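Mannosyl-glycoprotein endo-beta-N-acetylglucosamidase-like domain-containing protein (Pseudomonas protegens, PDB 4KT3) acts as a type VI secretion effector, a peptidoglycan glycoside hydrolase of the glucosaminidase family, here bound to its immunity protein. Local coordinates at residues A[67-72]-A[84-89]; A[79-84]-A[106-111]. One frame throughout, in Å; residues are numbered along the deposited sequence.

Contact 1 (A[67-72]-A[84-89]); sequences AQESQY and YFSMHA
Glu69 packs its side chain on the backbone of Tyr84 and Phe85, the largest of several packing contributions here. Its CB reaches Tyr84 O at 3.5 Å and its CG reaches Phe85 O at 3.7 Å, so the aliphatic part runs alongside the loop. CG is anti to the carbonyl carbon, and a bend at chi2 (-62°) turns the carboxylate so that OE1 faces Phe85 O and Ser86 CB instead of extending away. Glu69 OE1 thus ends 3.4 Å from Ser86 CB.

Among the polar atoms, Glu69 OE1 and Phe85 O are 3.4 Å apart, but both are acceptors and the pair is not bonded. Phe85 O has a weak hydrogen bond from Tyr147 OH instead. Ser86 OG lies 3.2 Å from Glu69 O and is hydrogen-bonded to Tyr79 OH of the Putative lipoprotein chain; that tyrosine also packs on Glu69.

The aromatic part involves Tyr84. Ser70 OG approaches the ring edge near its plane, 3.8 Å from Tyr84 CD2, and Ser70 CB is equally close to that atom. The hydroxyl itself is hydrogen-bonded to Ala66 O, one turn back in the helix, and to Gly73 N just after it; together these hold its rotation. Beyond the contact, Tyr84 meets Tyr44 edge-to-face.

Helix 59-70 ends here, as the positive phi of Gln71 (54°) indicates, and the loop after helix 76-81 passes its last turn. Lysozyme-like hydrolases carry their acid glutamate at the end of such a helix; the placement of Glu69 is consistent with that, though its role is not established. Helix 35-54 borders Ser70 and Tyr84 through Phe40, while helix 114-129 packs against Phe85 through Ser117 and Ala118.

Contact 2 (A[79-84]-A[106-111]); sequences RELNNY and IKVAKF
Leu81 O accepts the backbone N-H of Phe111 at 2.9 Å, an almost straight bond (172° at the hydrogen). Lys110 CA adds a CA-H...O contact to the same Leu81 O at 3.5 Å. Two asparagine amides donate to carbonyls two residues apart: Asn82 ND2 reaches Phe111 O at 3.0 Å, approaching from above the carbonyl plane although the acceptor lies in its own amide plane, and Asn83 ND2 reaches Ala109 O at 2.9 Å along a more bent path (138°).

With CG anti to the backbone N (chi1 -177°), Asn83 stretches toward the strand, where its CG meets the edge of the Phe111 ring 3.6 Å from CE2, amide and ring nearly perpendicular. Leu81 divides its two methyls along the strand: CD1 touches Val108 CG2 at 3.8 Å, and CD2 lies beside the extended Lys110 chain, 3.8 Å from CE.

In the next shell, Met87 N donates to Asn83 OD1, which orients that amide, and helix 114-129 borders Phe111 through Ser117 and Ser120.

Leu81 and the two residues after helix 76-81 are thus tied to 109-111 by one backbone and two side-chain hydrogen bonds. Three carbonyls of buried residues each receive an N-H, and on 106-111 these bonds use the backbone, not the side chains.

Overall arrangement
The centres of the two contacts are about 8 Å apart, and Tyr84 belongs to both. Along the chain their segments alternate: 67-72, 79-84, 84-89, then 106-111, so the two contacts are interleaved, the loop that meets helix 59-70 lying between the two segments of contact 2. The contacts also meet directly, Ala109 N lying 3.0 Å from Met87 O and Ala89 N 2.9 Å from Lys107 O, both probable hydrogen bonds. Strand 108-110 also pairs antiparallel with strand 96-98, while Met87 and Ala89 bring the loop of contact 1 beside it; this links the region of the helix ends to the small sheet. Contact 1 lies nearer the chain centre, and residues of both meet the Putative lipoprotein chain.

Contact 1 (A[67-72]-A[84-89])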
loop_
_atom_site.group_PDB
_atom_site.type_symbol
_atom_site.label_atom_id
_atom_site.label_comp_id
_atom_site.label_asym_id
_atom_site.label_seq_id
_atom_site.Cartn_x
_atom_site.Cartn_y
_atom_site.Cartn_z
ATOM N N ALA A 67 1.912 2.800 7.275
ATOM C CA ALA A 67 2.462 2.041 6.143
ATOM C C ALA A 67 1.350 1.566 5.197
ATOM O O ALA A 67 1.518 1.570 3.979
ATOM C CB ALA A 67 3.268 0.853 6.638
ATOM N N GLN A 68 0.249 1.104 5.774
ATOM C CA GLN A 68 -0.935 0.696 5.026
ATOM C C GLN A 68 -1.549 1.860 4.238
ATOM O O GLN A 68 -1.884 1.726 3.065
ATOM C CB GLN A 68 -1.959 0.142 6.027
ATOM C CG GLN A 68 -3.421 0.126 5.583
ATOM C CD GLN A 68 -3.730 -0.912 4.518
ATOM O OE1 GLN A 68 -2.851 -1.353 3.773
ATOM N NE2 GLN A 68 -5.005 -1.297 4.428
ATOM N N GLU A 69 -1.723 3.005 4.886
ATOM C CA GLU A 69 -2.423 4.112 4.247
ATOM C C GLU A 69 -1.581 4.799 3.186
ATOM O O GLU A 69 -2.121 5.304 2.190
ATOM C CB GLU A 69 -2.851 5.150 5.284
ATOM C CG GLU A 69 -3.818 4.631 6.355
ATOM C CD GLU A 69 -5.117 4.160 5.762
ATOM O OE1 GLU A 69 -5.837 4.995 5.161
ATOM O OE2 GLU A 69 -5.406 2.960 5.908
ATOM N N SER A 70 -0.269 4.842 3.415
ATOM C CA SER A 70 0.653 5.604 2.569
ATOM C C SER A 70 1.500 4.778 1.612
ATOM O O SER A 70 2.354 5.334 0.933
ATOM C CB SER A 70 1.583 6.447 3.455
ATOM O OG SER A 70 2.570 5.656 4.095
ATOM N N GLN A 71 1.277 3.466 1.592
ATOM C CA GLN A 71 2.087 2.554 0.785
ATOM C C GLN A 71 3.572 2.771 1.128
ATOM O O GLN A 71 4.436 2.995 0.267
ATOM C CB GLN A 71 1.814 2.750 -0.715
ATOM C CG GLN A 71 0.369 2.398 -1.132
ATOM C CD GLN A 71 -0.666 3.407 -0.632
ATOM O OE1 GLN A 71 -1.651 3.048 0.052
ATOM N NE2 GLN A 71 -0.452 4.659 -0.960
ATOM N N TYR A 72 3.848 2.672 2.414
ATOM C CA TYR A 72 5.180 2.872 2.954
ATOM C C TYR A 72 5.767 4.185 2.439
ATOM O O TYR A 72 6.926 4.272 2.020
ATOM C CB TYR A 72 6.082 1.674 2.643
ATOM C CG TYR A 72 5.841 0.450 3.518
ATOM C CD1 TYR A 72 6.548 0.275 4.692
ATOM C CD2 TYR A 72 4.923 -0.544 3.153
ATOM C CE1 TYR A 72 6.358 -0.843 5.493
ATOM C CE2 TYR A 72 4.723 -1.678 3.959
ATOM C CZ TYR A 72 5.466 -1.820 5.117
ATOM O OH TYR A 72 5.336 -2.921 5.939
ATOM N N TYR A 84 -0.304 10.940 6.015
ATOM C CA TYR A 84 0.154 9.546 6.069
ATOM C C TYR A 84 -0.902 8.590 6.625
ATOM O O TYR A 84 -0.656 7.396 6.726
ATOM C CB TYR A 84 1.476 9.434 6.831
ATOM C CG TYR A 84 2.657 9.965 6.071
ATOM C CD1 TYR A 84 2.917 11.327 6.014
ATOM C CD2 TYR A 84 3.529 9.107 5.415
ATOM C CE1 TYR A 84 4.007 11.820 5.309
ATOM C CE2 TYR A 84 4.608 9.591 4.716
ATOM C CZ TYR A 84 4.839 10.948 4.662
ATOM O OH TYR A 84 5.924 11.432 3.950
ATOM N N PHE A 85 -2.087 9.109 6.943
ATOM C CA PHE A 85 -3.184 8.273 7.434
ATOM C C PHE A 85 -4.398 8.372 6.523
ATOM O O PHE A 85 -5.488 7.893 6.863
ATOM C CB PHE A 85 -3.495 8.648 8.897
ATOM C CG PHE A 85 -2.385 8.257 9.827
ATOM C CD1 PHE A 85 -1.273 9.073 9.976
ATOM C CD2 PHE A 85 -2.408 7.038 10.491
ATOM C CE1 PHE A 85 -0.220 8.691 10.764
ATOM C CE2 PHE A 85 -1.349 6.661 11.305
ATOM C CZ PHE A 85 -0.256 7.492 11.434
ATOM N N SER A 86 -4.175 8.966 5.344
ATOM C CA SER A 86 -5.216 9.205 4.343
ATOM C C SER A 86 -6.536 9.666 4.963
ATOM O O SER A 86 -7.615 9.175 4.613
ATOM C CB SER A 86 -5.429 7.964 3.465
ATOM O OG SER A 86 -4.230 7.637 2.786
HETATM N N MSE A 87 -6.429 10.634 5.866
HETATM C CA MSE A 87 -7.580 11.205 6.544
HETATM C C MSE A 87 -8.430 11.992 5.578
HETATM O O MSE A 87 -7.928 12.855 4.866
HETATM C CB MSE A 87 -7.118 12.181 7.629
HETATM C CG MSE A 87 -6.182 11.581 8.648
HETATM SE SE MSE A 87 -7.105 10.526 9.987
HETATM C CE MSE A 87 -7.979 11.959 10.960
ATOM N N HIS A 88 -9.726 11.703 5.598
ATOM C CA HIS A 88 -10.705 12.518 4.917
ATOM C C HIS A 88 -10.761 13.903 5.562
ATOM O O HIS A 88 -10.618 14.054 6.784
ATOM C CB HIS A 88 -12.091 11.861 4.991
ATOM C CG HIS A 88 -12.218 10.609 4.179
ATOM N ND1 HIS A 88 -13.345 9.814 4.208
ATOM C CD2 HIS A 88 -11.359 10.012 3.321
ATOM C CE1 HIS A 88 -13.178 8.787 3.391
ATOM N NE2 HIS A 88 -11.976 8.878 2.850
ATOM N N ALA A 89 -10.963 14.916 4.730
ATOM C CA ALA A 89 -11.191 16.268 5.215
ATOM C C ALA A 89 -12.674 16.449 5.542
ATOM O O ALA A 89 -13.543 15.895 4.849
ATOM C CB ALA A 89 -10.763 17.273 4.177
#

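Contact 2 (A[79-84]-A[106-111])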
loop_
_atom_site.group_PDB
_atom_site.type_symbol
_atom_site.label_atom_id
_atom_site.label_comp_id
_atom_site.label_asym_id
_atom_site.label_seq_id
_atom_site.Cartn_x
_atom_site.Cartn_y
_atom_site.Cartn_z
ATOM N N ARG A 79 3.185 11.853 0.107
ATOM C CA ARG A 79 4.314 12.623 -0.398
ATOM C C ARG A 79 4.004 14.105 -0.541
ATOM O O ARG A 79 4.826 14.951 -0.182
ATOM C CB ARG A 79 4.757 12.086 -1.758
ATOM C CG ARG A 79 5.470 10.771 -1.678
ATOM C CD ARG A 79 5.966 10.320 -3.041
ATOM N NE ARG A 79 4.892 9.877 -3.913
ATOM C CZ ARG A 79 4.389 10.567 -4.933
ATOM N NH1 ARG A 79 3.423 10.030 -5.656
ATOM N NH2 ARG A 79 4.829 11.779 -5.235
ATOM N N GLU A 80 2.850 14.408 -1.127
ATOM C CA GLU A 80 2.505 15.778 -1.491
ATOM C C GLU A 80 1.728 16.500 -0.407
ATOM O O GLU A 80 1.869 17.718 -0.257
ATOM C CB GLU A 80 1.686 15.799 -2.791
ATOM C CG GLU A 80 2.467 15.346 -4.028
ATOM C CD GLU A 80 1.689 15.534 -5.330
ATOM O OE1 GLU A 80 0.521 15.990 -5.287
ATOM O OE2 GLU A 80 2.253 15.217 -6.398
ATOM N N LEU A 81 0.911 15.767 0.344
ATOM C CA LEU A 81 0.020 16.406 1.329
ATOM C C LEU A 81 0.389 16.089 2.778
ATOM O O LEU A 81 -0.282 16.546 3.712
ATOM C CB LEU A 81 -1.439 16.006 1.085
ATOM C CG LEU A 81 -1.947 16.095 -0.355
ATOM C CD1 LEU A 81 -3.423 15.717 -0.418
ATOM C CD2 LEU A 81 -1.720 17.472 -0.959
ATOM N N ASN A 82 1.460 15.327 2.963
ATOM C CA ASN A 82 1.893 14.878 4.289
ATOM C C ASN A 82 0.791 14.166 5.054
ATOM O O ASN A 82 0.780 14.176 6.279
ATOM C CB ASN A 82 2.434 16.039 5.129
ATOM C CG ASN A 82 3.641 16.685 4.515
ATOM O OD1 ASN A 82 4.562 16.010 4.065
ATOM N ND2 ASN A 82 3.656 18.005 4.501
ATOM N N ASN A 83 -0.141 13.550 4.334
ATOM C CA ASN A 83 -1.267 12.900 4.991
ATOM C C ASN A 83 -1.017 11.404 4.989
ATOM O O ASN A 83 -1.451 10.695 4.071
ATOM C CB ASN A 83 -2.567 13.273 4.282
ATOM C CG ASN A 83 -3.808 12.691 4.944
ATOM O OD1 ASN A 83 -3.740 11.869 5.861
ATOM N ND2 ASN A 83 -4.973 13.105 4.445
ATOM N N TYR A 84 -0.304 10.940 6.015
ATOM C CA TYR A 84 0.154 9.546 6.069
ATOM C C TYR A 84 -0.902 8.590 6.625
ATOM O O TYR A 84 -0.656 7.396 6.726
ATOM C CB TYR A 84 1.476 9.434 6.831
ATOM C CG TYR A 84 2.657 9.965 6.071
ATOM C CD1 TYR A 84 2.917 11.327 6.014
ATOM C CD2 TYR A 84 3.529 9.107 5.415
ATOM C CE1 TYR A 84 4.007 11.820 5.309
ATOM C CE2 TYR A 84 4.608 9.591 4.716
ATOM C CZ TYR A 84 4.839 10.948 4.662
ATOM O OH TYR A 84 5.924 11.432 3.950
ATOM N N ILE A 106 -15.241 13.134 -2.208
ATOM C CA ILE A 106 -14.563 13.230 -0.910
ATOM C C ILE A 106 -13.213 13.924 -0.994
ATOM O O ILE A 106 -12.389 13.608 -1.843
ATOM C CB ILE A 106 -14.318 11.836 -0.309
ATOM C CG1 ILE A 106 -15.647 11.106 -0.127
ATOM C CG2 ILE A 106 -13.593 11.952 1.024
ATOM C CD1 ILE A 106 -15.546 9.799 0.610
ATOM N N LYS A 107 -12.968 14.851 -0.083
ATOM C CA LYS A 107 -11.679 15.512 -0.040
ATOM C C LYS A 107 -10.804 14.845 1.008
ATOM O O LYS A 107 -11.308 14.272 1.973
ATOM C CB LYS A 107 -11.850 16.995 0.267
ATOM C CG LYS A 107 -12.588 17.760 -0.823
ATOM C CD LYS A 107 -12.374 19.251 -0.666
ATOM C CE LYS A 107 -13.213 20.057 -1.635
ATOM N NZ LYS A 107 -12.997 21.514 -1.422
ATOM N N VAL A 108 -9.493 14.904 0.793
ATOM C CA VAL A 108 -8.532 14.453 1.790
ATOM C C VAL A 108 -7.771 15.645 2.356
ATOM O O VAL A 108 -7.532 16.651 1.674
ATOM C CB VAL A 108 -7.534 13.396 1.246
ATOM C CG1 VAL A 108 -8.271 12.108 0.884
ATOM C CG2 VAL A 108 -6.774 13.919 0.041
ATOM N N ALA A 109 -7.397 15.514 3.613
ATOM C CA ALA A 109 -6.725 16.585 4.334
ATOM C C ALA A 109 -5.274 16.759 3.898
ATOM O O ALA A 109 -4.625 15.815 3.444
ATOM C CB ALA A 109 -6.769 16.293 5.812
ATOM N N LYS A 110 -4.776 17.983 4.070
ATOM C CA LYS A 110 -3.352 18.287 3.939
ATOM C C LYS A 110 -2.830 18.653 5.327
ATOM O O LYS A 110 -3.550 19.277 6.108
ATOM C CB LYS A 110 -3.135 19.487 3.017
ATOM C CG LYS A 110 -3.782 19.395 1.664
ATOM C CD LYS A 110 -3.452 20.628 0.829
ATOM C CE LYS A 110 -3.985 20.497 -0.588
ATOM N NZ LYS A 110 -3.497 21.590 -1.478
ATOM N N PHE A 111 -1.590 18.266 5.614
ATOM C CA PHE A 111 -0.931 18.572 6.883
ATOM C C PHE A 111 0.462 19.171 6.698
ATOM O O PHE A 111 1.041 19.118 5.607
ATOM C CB PHE A 111 -0.812 17.308 7.737
ATOM C CG PHE A 111 -2.126 16.690 8.078
ATOM C CD1 PHE A 111 -2.881 17.195 9.121
ATOM C CD2 PHE A 111 -2.625 15.626 7.345
ATOM C CE1 PHE A 111 -4.098 16.654 9.425
ATOM C CE2 PHE A 111 -3.838 15.075 7.655
ATOM C CZ PHE A 111 -4.586 15.592 8.692
#